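Local structure of UDP-N-acetylmuramate--L-alanine ligase (Thermotoga maritima, 1J6U) at residues E99-Y104 with E172-F177; K110-E115 with Y159-G164; G149-L154 with E304-V309; I353-Q358 with K374-A379. The protein catalyses the ATP-dependent joining of L-alanine to UDP-N-acetylmuramate, a cytoplasmic step of bacterial peptidoglycan synthesis. One frame throughout, in Å; residues are numbered along the deposited sequence.

Contact 1 (E99-Y104 with E172-F177)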
loop_
_atom_site.group_PDB
_atom_site.type_symbol
_atom_site.label_atom_id
_atom_site.label_comp_id
_atom_site.label_asym_id
_atom_site.label_seq_id
_atom_site.Cartn_x
_atom_site.Cartn_y
_atom_site.Cartn_z
ATOM N N GLU A 99 17.208 -17.536 3.508
ATOM C CA GLU A 99 17.387 -16.113 3.469
ATOM C C GLU A 99 16.128 -15.358 3.805
ATOM O O GLU A 99 15.012 -15.884 3.659
ATOM C CB GLU A 99 17.912 -15.707 2.121
ATOM C CG GLU A 99 18.974 -14.689 2.292
ATOM C CD GLU A 99 19.978 -14.785 1.206
ATOM O OE1 GLU A 99 20.369 -15.941 0.900
ATOM O OE2 GLU A 99 20.364 -13.713 0.673
ATOM N N ASN A 100 16.327 -14.138 4.304
ATOM C CA ASN A 100 15.233 -13.239 4.673
ATOM C C ASN A 100 14.833 -12.358 3.500
ATOM O O ASN A 100 15.688 -11.877 2.754
ATOM C CB ASN A 100 15.643 -12.397 5.874
ATOM C CG ASN A 100 15.772 -13.251 7.145
ATOM O OD1 ASN A 100 14.810 -13.909 7.558
ATOM N ND2 ASN A 100 16.957 -13.261 7.749
ATOM N N ARG A 101 13.525 -12.187 3.332
ATOM C CA ARG A 101 12.929 -11.392 2.265
ATOM C C ARG A 101 13.705 -10.116 1.884
ATOM O O ARG A 101 14.233 -10.019 0.775
ATOM C CB ARG A 101 11.496 -11.029 2.668
ATOM C CG ARG A 101 10.620 -10.422 1.555
ATOM C CD ARG A 101 9.211 -10.064 2.091
ATOM N NE ARG A 101 9.298 -9.267 3.324
ATOM C CZ ARG A 101 8.324 -9.157 4.237
ATOM N NH1 ARG A 101 8.493 -8.409 5.339
ATOM N NH2 ARG A 101 7.170 -9.796 4.060
ATOM N N LEU A 102 13.814 -9.168 2.813
ATOM C CA LEU A 102 14.453 -7.888 2.518
ATOM C C LEU A 102 15.857 -8.053 2.061
ATOM O O LEU A 102 16.263 -7.501 1.033
ATOM C CB LEU A 102 14.456 -6.959 3.724
ATOM C CG LEU A 102 13.883 -5.565 3.518
ATOM C CD1 LEU A 102 14.577 -4.642 4.489
ATOM C CD2 LEU A 102 14.063 -5.095 2.063
ATOM N N HIS A 103 16.601 -8.813 2.846
ATOM C CA HIS A 103 17.991 -9.082 2.546
ATOM C C HIS A 103 18.139 -9.708 1.158
ATOM O O HIS A 103 19.029 -9.345 0.406
ATOM C CB HIS A 103 18.574 -10.022 3.599
ATOM C CG HIS A 103 20.020 -10.302 3.393
ATOM N ND1 HIS A 103 21.011 -9.505 3.925
ATOM C CD2 HIS A 103 20.646 -11.221 2.620
ATOM C CE1 HIS A 103 22.186 -9.918 3.485
ATOM N NE2 HIS A 103 21.993 -10.957 2.691
ATOM N N TYR A 104 17.269 -10.654 0.821
ATOM C CA TYR A 104 17.336 -11.312 -0.481
ATOM C C TYR A 104 16.987 -10.309 -1.588
ATOM O O TYR A 104 17.561 -10.313 -2.684
ATOM C CB TYR A 104 16.355 -12.465 -0.529
ATOM C CG TYR A 104 16.392 -13.211 -1.833
ATOM C CD1 TYR A 104 17.476 -14.036 -2.160
ATOM C CD2 TYR A 104 15.329 -13.118 -2.740
ATOM C CE1 TYR A 104 17.493 -14.766 -3.356
ATOM C CE2 TYR A 104 15.342 -13.831 -3.935
ATOM C CZ TYR A 104 16.422 -14.655 -4.231
ATOM O OH TYR A 104 16.404 -15.374 -5.391
ATOM N N GLU A 172 10.172 0.868 6.087
ATOM C CA GLU A 172 11.001 1.382 7.141
ATOM C C GLU A 172 10.718 0.707 8.468
ATOM O O GLU A 172 11.030 1.245 9.541
ATOM C CB GLU A 172 10.858 2.913 7.263
ATOM C CG GLU A 172 9.441 3.517 7.221
ATOM C CD GLU A 172 8.545 3.076 8.360
ATOM O OE1 GLU A 172 8.129 1.893 8.352
ATOM O OE2 GLU A 172 8.262 3.909 9.260
ATOM N N SER A 173 10.124 -0.474 8.411
ATOM C CA SER A 173 9.844 -1.173 9.656
ATOM C C SER A 173 11.068 -1.954 9.982
ATOM O O SER A 173 11.411 -2.124 11.138
ATOM C CB SER A 173 8.655 -2.114 9.520
ATOM O OG SER A 173 7.485 -1.338 9.506
ATOM N N GLU A 174 11.731 -2.436 8.949
ATOM C CA GLU A 174 12.935 -3.199 9.165
ATOM C C GLU A 174 14.110 -2.256 9.023
ATOM O O GLU A 174 14.313 -1.671 7.964
ATOM C CB GLU A 174 13.033 -4.339 8.149
ATOM C CG GLU A 174 11.663 -4.761 7.587
ATOM C CD GLU A 174 11.680 -6.118 6.861
ATOM O OE1 GLU A 174 10.841 -6.310 5.936
ATOM O OE2 GLU A 174 12.517 -6.988 7.228
ATOM N N GLU A 175 14.871 -2.110 10.103
ATOM C CA GLU A 175 16.067 -1.261 10.141
ATOM C C GLU A 175 16.987 -1.469 8.919
ATOM O O GLU A 175 17.622 -0.524 8.424
ATOM C CB GLU A 175 16.842 -1.560 11.427
ATOM C CG GLU A 175 17.979 -0.604 11.762
ATOM C CD GLU A 175 18.664 -0.981 13.071
ATOM O OE1 GLU A 175 18.844 -0.092 13.942
ATOM O OE2 GLU A 175 19.017 -2.177 13.220
ATOM N N PHE A 176 17.043 -2.705 8.436
ATOM C CA PHE A 176 17.875 -3.064 7.280
ATOM C C PHE A 176 17.538 -2.266 6.025
ATOM O O PHE A 176 18.258 -2.360 5.042
ATOM C CB PHE A 176 17.708 -4.548 6.950
ATOM C CG PHE A 176 18.708 -5.076 5.946
ATOM C CD1 PHE A 176 20.035 -5.282 6.306
ATOM C CD2 PHE A 176 18.314 -5.393 4.643
ATOM C CE1 PHE A 176 20.962 -5.799 5.381
ATOM C CE2 PHE A 176 19.220 -5.910 3.707
ATOM C CZ PHE A 176 20.556 -6.116 4.076
ATOM N N PHE A 177 16.446 -1.498 6.033
ATOM C CA PHE A 177 16.108 -0.753 4.824
ATOM C C PHE A 177 17.208 0.243 4.578
ATOM O O PHE A 177 17.521 0.557 3.430
ATOM C CB PHE A 177 14.738 -0.064 4.940
ATOM C CG PHE A 177 14.762 1.280 5.604
ATOM C CD1 PHE A 177 14.818 2.454 4.830
ATOM C CD2 PHE A 177 14.673 1.389 6.985
ATOM C CE1 PHE A 177 14.778 3.721 5.424
ATOM C CE2 PHE A 177 14.633 2.647 7.595
ATOM C CZ PHE A 177 14.686 3.823 6.818
HETATM O O HOH W 1 13.192 -9.686 5.350
#
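With CG anti to the backbone N (chi1 -169°) and a later bend at its third torsion, R101 swings its guanidinium across to E174, whose own chain runs extended beyond CG. NH1 of R101 donates to OE1 of E174 at 3.2 Å, a nearly straight bond (162° at the hydrogen) and a salt bridge. OE1 sits at the guanidinium edge close to its plane, but NH1 comes at the carboxylate from above; the two planes stand 68° apart, and a single N-H...O bond carries the bridge. The other carboxylate oxygen has a looser task. Water 1 accepts from L102 N at 2.7 Å, serving an amide of the first helical turn, and gives a weak bond to OE2 of E174. A glutamate suits this place because it is long enough to reach R101 with one oxygen and water 1 with the other, and its negative charge probably gains from lying near a helix start. An alanine here would probably leave the R101 guanidinium without its mate and let it turn more freely. Beside the polar pair, L102 CD1 lies against the edge of the F176 ring, 3.8 Å from CD2. The H103 ring meets F176 obliquely, its ND1 3.4 Å from F176 CZ. Helix 101-112 begins directly after strand 98-100, an edge strand of the N-terminal parallel sheet, whereas 172-177 follows strand 166-170 of the central sheet; the contact thus joins two domains. R101 also rests on M25 of helix 23-34, and F177 packs on helix 202-214.

Contact 2 (K110-E115 with Y159-G164)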
loop_
_atom_site.group_PDB
_atom_site.type_symbol
_atom_site.label_atom_id
_atom_site.label_comp_id
_atom_site.label_asym_id
_atom_site.label_seq_id
_atom_site.Cartn_x
_atom_site.Cartn_y
_atom_site.Cartn_z
ATOM N N LYS A 110 21.093 -5.921 -6.190
ATOM C CA LYS A 110 22.511 -5.912 -6.537
ATOM C C LYS A 110 22.706 -6.656 -7.843
ATOM O O LYS A 110 23.474 -6.226 -8.692
ATOM C CB LYS A 110 23.385 -6.550 -5.453
ATOM C CG LYS A 110 23.663 -5.619 -4.281
ATOM C CD LYS A 110 24.565 -6.219 -3.205
ATOM C CE LYS A 110 24.737 -5.251 -2.023
ATOM N NZ LYS A 110 25.838 -5.636 -1.090
ATOM N N ARG A 111 22.016 -7.771 -8.027
ATOM C CA ARG A 111 22.163 -8.482 -9.279
ATOM C C ARG A 111 21.576 -7.647 -10.432
ATOM O O ARG A 111 22.156 -7.588 -11.515
ATOM C CB ARG A 111 21.478 -9.848 -9.210
ATOM C CG ARG A 111 22.331 -10.953 -8.610
ATOM C CD ARG A 111 21.534 -12.244 -8.389
ATOM N NE ARG A 111 21.198 -12.420 -6.977
ATOM C CZ ARG A 111 19.979 -12.702 -6.515
ATOM N NH1 ARG A 111 18.942 -12.850 -7.345
ATOM N NH2 ARG A 111 19.791 -12.822 -5.209
ATOM N N GLU A 112 20.433 -7.002 -10.211
ATOM C CA GLU A 112 19.813 -6.191 -11.261
ATOM C C GLU A 112 20.760 -5.142 -11.843
ATOM O O GLU A 112 20.718 -4.879 -13.041
ATOM C CB GLU A 112 18.561 -5.474 -10.736
ATOM C CG GLU A 112 17.284 -6.278 -10.826
ATOM C CD GLU A 112 16.963 -6.724 -12.244
ATOM O OE1 GLU A 112 16.874 -5.863 -13.139
ATOM O OE2 GLU A 112 16.790 -7.940 -12.466
ATOM N N LYS A 113 21.597 -4.539 -10.994
ATOM C CA LYS A 113 22.536 -3.500 -11.423
ATOM C C LYS A 113 21.765 -2.520 -12.327
ATOM O O LYS A 113 22.088 -2.313 -13.501
ATOM C CB LYS A 113 23.727 -4.146 -12.163
ATOM N N LYS A 114 20.725 -1.920 -11.769
ATOM C CA LYS A 114 19.884 -1.010 -12.529
ATOM C C LYS A 114 19.699 0.322 -11.821
ATOM O O LYS A 114 20.120 0.483 -10.685
ATOM C CB LYS A 114 18.523 -1.646 -12.732
ATOM C CG LYS A 114 18.418 -2.608 -13.889
ATOM C CD LYS A 114 16.938 -3.000 -14.008
ATOM C CE LYS A 114 16.556 -3.730 -15.304
ATOM N NZ LYS A 114 15.050 -3.803 -15.357
ATOM N N GLU A 115 19.070 1.282 -12.491
ATOM C CA GLU A 115 18.827 2.577 -11.869
ATOM C C GLU A 115 17.668 2.316 -10.918
ATOM O O GLU A 115 16.642 1.765 -11.315
ATOM C CB GLU A 115 18.418 3.597 -12.933
ATOM C CG GLU A 115 18.198 5.019 -12.427
ATOM C CD GLU A 115 17.555 5.929 -13.488
ATOM O OE1 GLU A 115 17.144 5.432 -14.571
ATOM O OE2 GLU A 115 17.448 7.149 -13.236
ATOM N N TYR A 159 3.749 -6.597 -9.164
ATOM C CA TYR A 159 5.029 -6.818 -9.812
ATOM C C TYR A 159 4.884 -6.723 -11.312
ATOM O O TYR A 159 3.814 -7.001 -11.858
ATOM C CB TYR A 159 5.582 -8.207 -9.494
ATOM C CG TYR A 159 6.823 -8.526 -10.313
ATOM C CD1 TYR A 159 8.067 -8.034 -9.927
ATOM C CD2 TYR A 159 6.739 -9.256 -11.510
ATOM C CE1 TYR A 159 9.202 -8.260 -10.698
ATOM C CE2 TYR A 159 7.856 -9.489 -12.298
ATOM C CZ TYR A 159 9.096 -8.987 -11.882
ATOM O OH TYR A 159 10.242 -9.206 -12.622
ATOM N N GLU A 160 5.970 -6.309 -11.962
ATOM C CA GLU A 160 6.035 -6.212 -13.419
ATOM C C GLU A 160 7.502 -6.261 -13.770
ATOM O O GLU A 160 8.310 -5.615 -13.105
ATOM C CB GLU A 160 5.449 -4.894 -13.944
ATOM C CG GLU A 160 5.421 -4.860 -15.472
ATOM C CD GLU A 160 4.428 -3.859 -16.042
ATOM O OE1 GLU A 160 4.843 -2.761 -16.470
ATOM O OE2 GLU A 160 3.224 -4.174 -16.055
ATOM N N LYS A 161 7.848 -7.033 -14.789
ATOM C CA LYS A 161 9.235 -7.124 -15.211
ATOM C C LYS A 161 9.436 -6.185 -16.390
ATOM O O LYS A 161 8.607 -6.160 -17.315
ATOM C CB LYS A 161 9.578 -8.538 -15.679
ATOM C CG LYS A 161 11.029 -8.638 -16.124
ATOM C CD LYS A 161 11.516 -10.048 -16.321
ATOM C CE LYS A 161 13.047 -10.093 -16.390
ATOM N NZ LYS A 161 13.705 -9.625 -15.113
ATOM N N GLY A 162 10.522 -5.418 -16.361
ATOM C CA GLY A 162 10.825 -4.518 -17.466
ATOM C C GLY A 162 12.337 -4.420 -17.565
ATOM O O GLY A 162 13.027 -4.881 -16.663
ATOM N N ASN A 163 12.878 -3.847 -18.632
ATOM C CA ASN A 163 14.335 -3.727 -18.726
ATOM C C ASN A 163 14.816 -2.325 -18.334
ATOM O O ASN A 163 16.017 -2.088 -18.242
ATOM C CB ASN A 163 14.803 -4.088 -20.132
ATOM C CG ASN A 163 14.087 -3.302 -21.193
ATOM O OD1 ASN A 163 12.897 -3.025 -21.065
ATOM N ND2 ASN A 163 14.799 -2.942 -22.262
ATOM N N GLY A 164 13.865 -1.419 -18.086
ATOM C CA GLY A 164 14.189 -0.067 -17.676
ATOM C C GLY A 164 14.683 -0.040 -16.245
ATOM O O GLY A 164 15.278 -1.005 -15.777
HETATM O O HOH W 2 14.156 -6.997 -13.994
#
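The join between the N-terminal and central Mur ligase domains is tied here by the lysine K114, just past the end of helix 101-112, which grips the loop leaving strand 159-160. NZ of K114 donates to two backbone oxygens, G162 O at 2.6 Å and G164 O at 2.8 Å. Its approach is angular in both cases, 130° and 142° at the respective oxygens, and tilted out of each carbonyl plane. The chain is extended beyond CG and lies alongside the second acceptor, K114 CE being 3.0 Å from G164 O. Because main-chain oxygens do the accepting, glycines can serve without any side chain. From its own segment E112 adds charge: OE1 forms a salt bridge with K114 NZ at 3.5 Å, so the ammonium has both carbonyl and carboxylate neighbours. A methionine in place of this lysine would probably leave the G162 and G164 carbonyls without their shared donor and E112 without its salt-bridge partner. Farther out, water 2 accepts from K161 NZ at 2.9 Å and donates weakly to E112 OE1, while N35 is the firmer partner of K161. E115 already pairs by backbone with V166 as strand 116-120 begins. The loop runs from the outer strand 159-160 toward strand 166-170, two members of the central sheet, and helix 23-34 flanks it through S34, which K161 touches.

Contact 3 (G149-L154 with E304-V309)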
loop_
_atom_site.group_PDB
_atom_site.type_symbol
_atom_site.label_atom_id
_atom_site.label_comp_id
_atom_site.label_asym_id
_atom_site.label_seq_id
_atom_site.Cartn_x
_atom_site.Cartn_y
_atom_site.Cartn_z
ATOM N N GLY A 149 1.329 -3.497 -3.107
ATOM C CA GLY A 149 -0.108 -3.390 -3.215
ATOM C C GLY A 149 -0.448 -3.807 -4.618
ATOM O O GLY A 149 0.454 -4.182 -5.366
ATOM N N ILE A 150 -1.727 -3.788 -4.984
ATOM C CA ILE A 150 -2.073 -4.191 -6.321
ATOM C C ILE A 150 -2.472 -3.006 -7.212
ATOM O O ILE A 150 -3.336 -2.191 -6.863
ATOM C CB ILE A 150 -3.236 -5.208 -6.325
ATOM C CG1 ILE A 150 -2.847 -6.465 -5.549
ATOM C CG2 ILE A 150 -3.608 -5.557 -7.783
ATOM C CD1 ILE A 150 -1.664 -7.217 -6.145
HETATM N N MSE A 151 -1.838 -2.922 -8.371
HETATM C CA MSE A 151 -2.179 -1.885 -9.334
HETATM C C MSE A 151 -2.472 -2.617 -10.616
HETATM O O MSE A 151 -1.607 -3.269 -11.177
HETATM C CB MSE A 151 -1.034 -0.896 -9.561
HETATM C CG MSE A 151 -1.382 0.096 -10.664
HETATM SE SE MSE A 151 -0.357 1.752 -10.616
HETATM C CE MSE A 151 1.332 1.075 -11.265
ATOM N N ASP A 152 -3.695 -2.489 -11.095
ATOM C CA ASP A 152 -4.104 -3.193 -12.297
ATOM C C ASP A 152 -3.293 -3.029 -13.550
ATOM O O ASP A 152 -3.220 -3.946 -14.370
ATOM C CB ASP A 152 -5.567 -2.894 -12.572
ATOM C CG ASP A 152 -6.435 -3.351 -11.435
ATOM O OD1 ASP A 152 -6.163 -4.475 -10.942
ATOM O OD2 ASP A 152 -7.354 -2.603 -11.025
ATOM N N SER A 153 -2.672 -1.871 -13.698
ATOM C CA SER A 153 -1.867 -1.595 -14.870
ATOM C C SER A 153 -0.591 -2.445 -14.857
ATOM O O SER A 153 0.062 -2.596 -15.890
ATOM C CB SER A 153 -1.529 -0.108 -14.899
ATOM O OG SER A 153 -0.710 0.225 -13.794
ATOM N N LEU A 154 -0.228 -2.992 -13.695
ATOM C CA LEU A 154 0.956 -3.868 -13.594
ATOM C C LEU A 154 0.629 -5.282 -14.064
ATOM O O LEU A 154 -0.362 -5.872 -13.636
ATOM C CB LEU A 154 1.434 -3.941 -12.167
ATOM C CG LEU A 154 1.959 -2.653 -11.603
ATOM C CD1 LEU A 154 2.621 -2.914 -10.239
ATOM C CD2 LEU A 154 2.947 -2.111 -12.628
ATOM N N GLU A 304 -2.513 12.230 -13.975
ATOM C CA GLU A 304 -3.938 12.454 -14.062
ATOM C C GLU A 304 -4.673 11.131 -14.308
ATOM O O GLU A 304 -5.764 10.923 -13.811
ATOM C CB GLU A 304 -4.249 13.458 -15.169
ATOM C CG GLU A 304 -5.720 13.679 -15.351
ATOM C CD GLU A 304 -6.029 14.946 -16.100
ATOM O OE1 GLU A 304 -5.288 15.264 -17.062
ATOM O OE2 GLU A 304 -7.023 15.614 -15.729
ATOM N N GLU A 305 -4.037 10.235 -15.039
ATOM C CA GLU A 305 -4.607 8.942 -15.376
ATOM C C GLU A 305 -4.393 7.827 -14.331
ATOM O O GLU A 305 -4.993 6.785 -14.428
ATOM C CB GLU A 305 -4.030 8.492 -16.731
ATOM C CG GLU A 305 -4.660 9.190 -17.961
ATOM C CD GLU A 305 -3.863 8.955 -19.270
ATOM O OE1 GLU A 305 -3.122 7.943 -19.350
ATOM O OE2 GLU A 305 -3.988 9.777 -20.221
ATOM N N PHE A 306 -3.547 8.061 -13.343
ATOM C CA PHE A 306 -3.222 7.071 -12.338
ATOM C C PHE A 306 -4.486 6.538 -11.730
ATOM O O PHE A 306 -5.268 7.317 -11.242
ATOM C CB PHE A 306 -2.384 7.718 -11.260
ATOM C CG PHE A 306 -2.070 6.823 -10.129
ATOM C CD1 PHE A 306 -1.373 5.624 -10.341
ATOM C CD2 PHE A 306 -2.434 7.189 -8.842
ATOM C CE1 PHE A 306 -1.055 4.820 -9.277
ATOM C CE2 PHE A 306 -2.115 6.395 -7.766
ATOM C CZ PHE A 306 -1.423 5.199 -7.980
ATOM N N ARG A 307 -4.675 5.216 -11.733
ATOM C CA ARG A 307 -5.910 4.652 -11.218
ATOM C C ARG A 307 -5.954 4.215 -9.766
ATOM O O ARG A 307 -7.015 3.879 -9.245
ATOM C CB ARG A 307 -6.434 3.576 -12.178
ATOM C CG ARG A 307 -6.981 4.244 -13.463
ATOM C CD ARG A 307 -7.525 3.299 -14.534
ATOM N N GLY A 308 -4.819 4.297 -9.094
ATOM C CA GLY A 308 -4.790 3.979 -7.677
ATOM C C GLY A 308 -4.396 2.553 -7.399
ATOM O O GLY A 308 -4.245 1.720 -8.312
ATOM N N VAL A 309 -4.234 2.269 -6.124
ATOM C CA VAL A 309 -3.847 0.940 -5.681
ATOM C C VAL A 309 -5.013 0.341 -4.961
ATOM O O VAL A 309 -5.665 1.057 -4.196
ATOM C CB VAL A 309 -2.736 1.020 -4.670
ATOM C CG1 VAL A 309 -2.384 -0.414 -4.128
ATOM C CG2 VAL A 309 -1.570 1.711 -5.300
HETATM O O HOH W 3 -5.359 0.129 -10.337
#
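A selenium atom at the rim of an aromatic ring marks this contact: M151, a selenomethionine, sets SE 3.4 Å from CE1 of F306. SE lies 78° off the ring normal, so this Met-aromatic contact is made at the edge, where the C-H bonds point outward toward the polarisable chalcogen. M151 gets there with CG anti to its backbone N and a bend at the third torsion. One face of the same ring is covered from within its own segment, G308 N standing over its centre. The backbones come close as well, V309 CA being 3.4 Å from I150 O in a CA-H...O contact. Water 3 links the two segments, donating to G308 O at 2.8 Å and accepting from D152 N at 3.2 Å. Two glycines are called for, on different grounds: at G149 a CB would run into V309 CG1, while at G308 the backbone angles (phi 95°) would jam one against the preceding carbonyl. Helix 125-138 packs against both segments, its A130 touching M151, F306 and V309. The loop residues 149-154 link strands 144-146 and 159-160, while 304-309 continues from helix 296-305.

Contact 4 (I353-Q358 with K374-A379)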
loop_
_atom_site.group_PDB
_atom_site.type_symbol
_atom_site.label_atom_id
_atom_site.label_comp_id
_atom_site.label_asym_id
_atom_site.label_seq_id
_atom_site.Cartn_x
_atom_site.Cartn_y
_atom_site.Cartn_z
ATOM N N ILE A 353 -23.188 7.853 3.457
ATOM C CA ILE A 353 -21.921 7.166 3.675
ATOM C C ILE A 353 -22.088 6.120 4.759
ATOM O O ILE A 353 -22.432 6.450 5.911
ATOM C CB ILE A 353 -20.812 8.128 4.122
ATOM C CG1 ILE A 353 -20.695 9.269 3.125
ATOM C CG2 ILE A 353 -19.482 7.379 4.184
ATOM C CD1 ILE A 353 -20.477 8.800 1.712
ATOM N N VAL A 354 -21.855 4.866 4.378
ATOM C CA VAL A 354 -21.975 3.734 5.292
ATOM C C VAL A 354 -20.631 3.039 5.471
ATOM O O VAL A 354 -20.051 2.523 4.511
ATOM C CB VAL A 354 -22.957 2.693 4.771
ATOM C CG1 VAL A 354 -22.957 1.513 5.702
ATOM C CG2 VAL A 354 -24.343 3.301 4.664
ATOM N N VAL A 355 -20.135 3.044 6.701
ATOM C CA VAL A 355 -18.867 2.406 6.999
ATOM C C VAL A 355 -19.074 1.071 7.699
ATOM O O VAL A 355 -19.798 0.981 8.683
ATOM C CB VAL A 355 -18.012 3.276 7.894
ATOM C CG1 VAL A 355 -16.656 2.617 8.126
ATOM C CG2 VAL A 355 -17.851 4.619 7.271
ATOM N N ILE A 356 -18.471 0.036 7.134
ATOM C CA ILE A 356 -18.466 -1.301 7.680
ATOM C C ILE A 356 -16.973 -1.424 8.051
ATOM O O ILE A 356 -16.100 -1.598 7.188
ATOM C CB ILE A 356 -18.837 -2.334 6.618
ATOM C CG1 ILE A 356 -20.266 -2.065 6.122
ATOM C CG2 ILE A 356 -18.725 -3.731 7.214
ATOM C CD1 ILE A 356 -20.320 -1.295 4.822
ATOM N N PHE A 357 -16.686 -1.309 9.339
ATOM C CA PHE A 357 -15.318 -1.313 9.818
ATOM C C PHE A 357 -14.867 -2.502 10.634
ATOM O O PHE A 357 -15.457 -2.812 11.667
ATOM C CB PHE A 357 -15.118 -0.042 10.633
ATOM C CG PHE A 357 -13.791 0.043 11.329
ATOM C CD1 PHE A 357 -12.606 -0.084 10.616
ATOM C CD2 PHE A 357 -13.728 0.322 12.690
ATOM C CE1 PHE A 357 -11.370 0.074 11.254
ATOM C CE2 PHE A 357 -12.509 0.482 13.332
ATOM C CZ PHE A 357 -11.326 0.359 12.613
ATOM N N GLN A 358 -13.801 -3.149 10.184
ATOM C CA GLN A 358 -13.236 -4.287 10.906
ATOM C C GLN A 358 -11.963 -3.765 11.572
ATOM O O GLN A 358 -10.964 -3.586 10.905
ATOM C CB GLN A 358 -12.913 -5.414 9.929
ATOM C CG GLN A 358 -12.131 -6.585 10.527
ATOM C CD GLN A 358 -11.722 -7.610 9.474
ATOM O OE1 GLN A 358 -11.017 -7.288 8.505
ATOM N NE2 GLN A 358 -12.159 -8.853 9.660
ATOM N N LYS A 374 -14.939 8.843 17.453
ATOM C CA LYS A 374 -14.912 10.240 17.031
ATOM C C LYS A 374 -14.542 10.316 15.549
ATOM O O LYS A 374 -14.983 11.216 14.843
ATOM C CB LYS A 374 -13.924 11.042 17.883
ATOM N N ALA A 375 -13.763 9.350 15.069
ATOM C CA ALA A 375 -13.349 9.332 13.665
ATOM C C ALA A 375 -14.494 8.907 12.729
ATOM O O ALA A 375 -14.595 9.362 11.592
ATOM C CB ALA A 375 -12.156 8.377 13.482
ATOM N N LEU A 376 -15.345 8.019 13.218
ATOM C CA LEU A 376 -16.436 7.517 12.428
ATOM C C LEU A 376 -17.667 8.388 12.486
ATOM O O LEU A 376 -18.602 8.174 11.740
ATOM C CB LEU A 376 -16.765 6.127 12.893
ATOM C CG LEU A 376 -15.636 5.132 12.680
ATOM C CD1 LEU A 376 -15.805 3.977 13.648
ATOM C CD2 LEU A 376 -15.644 4.631 11.246
ATOM N N GLN A 377 -17.659 9.385 13.360
ATOM C CA GLN A 377 -18.805 10.269 13.503
ATOM C C GLN A 377 -19.275 10.813 12.145
ATOM O O GLN A 377 -20.470 10.974 11.925
ATOM C CB GLN A 377 -18.477 11.431 14.465
ATOM N N LEU A 378 -18.345 11.084 11.237
ATOM C CA LEU A 378 -18.698 11.607 9.923
ATOM C C LEU A 378 -19.543 10.658 9.033
ATOM O O LEU A 378 -20.173 11.113 8.068
ATOM C CB LEU A 378 -17.420 12.026 9.168
ATOM C CG LEU A 378 -17.249 13.493 8.709
ATOM C CD1 LEU A 378 -16.113 13.602 7.669
ATOM C CD2 LEU A 378 -18.537 13.996 8.085
ATOM N N ALA A 379 -19.554 9.355 9.327
ATOM C CA ALA A 379 -20.354 8.421 8.522
ATOM C C ALA A 379 -21.818 8.511 8.907
ATOM O O ALA A 379 -22.136 8.916 10.005
ATOM C CB ALA A 379 -19.877 6.993 8.708
#
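V355 meets A379 and L376 through its two methyls; CB only points the branch toward the second segment, 4.2 Å from A379 CB. From there the two methyls part. CG2, anti to the carbonyl carbon, presses on A379 CB at 3.4 Å, tighter than usual for two carbons; CG1, anti to the backbone N (chi1 -177°), reaches L376 CD2 at 3.8 Å. A branched, compact valine suits this spot, since it offers one methyl to each partner without needing a longer chain. A379 suits its place too, since a bulkier side chain would probably crowd V355. On the same strand face F357 extends the apolar patch: L376 CD1 lies 4.3 Å from F357 CD2, oblique to the ring. The backbone makes a separate approach, I353 O lying 3.8 Å from A379 CB. The second segment is folded to present these groups: a type I turn from L376 to A379, closed by A379 N to L376 O at 2.9 Å, brings A379 up beside I353. Strand 352-357, helix 371-376 and strand 381-384 follow in order, the two strands being parallel neighbours, so this is packing inside a beta-alpha-beta crossover of the C-terminal domain. Helix 334-347 covers the same side, I337 touching both F357 and L376. The touching side-chain atoms are methyls and a ring carbon, which implies cohesion through shape and exclusion of water, with directional bonding supplied outside the contact, by the backbone pairing of the two strands and by D380, whose carboxylate accepts from I353 N.

Overall arrangement
Contacts 1 and 2 lie at the two ends of helix 101-112, their centres 18 Å apart, and together fasten the N-terminal domain to the central one; they meet where Y104 CE1 lies 3.5 Å from R111 NH2. Contact 2 also adjoins contact 3, E160 OE2 being 3.4 Å from L154 CA. Contact 4 belongs to the C-terminal domain and stands apart, its centre 25 Å from that of contact 3 and 41 Å from that of contact 2. Contacts 1 and 3 both approach the predicted ATP-binding residues 121-127: the F177 side chain is about 7 Å from G121, and G149 about 4 Å from the T126 side chain.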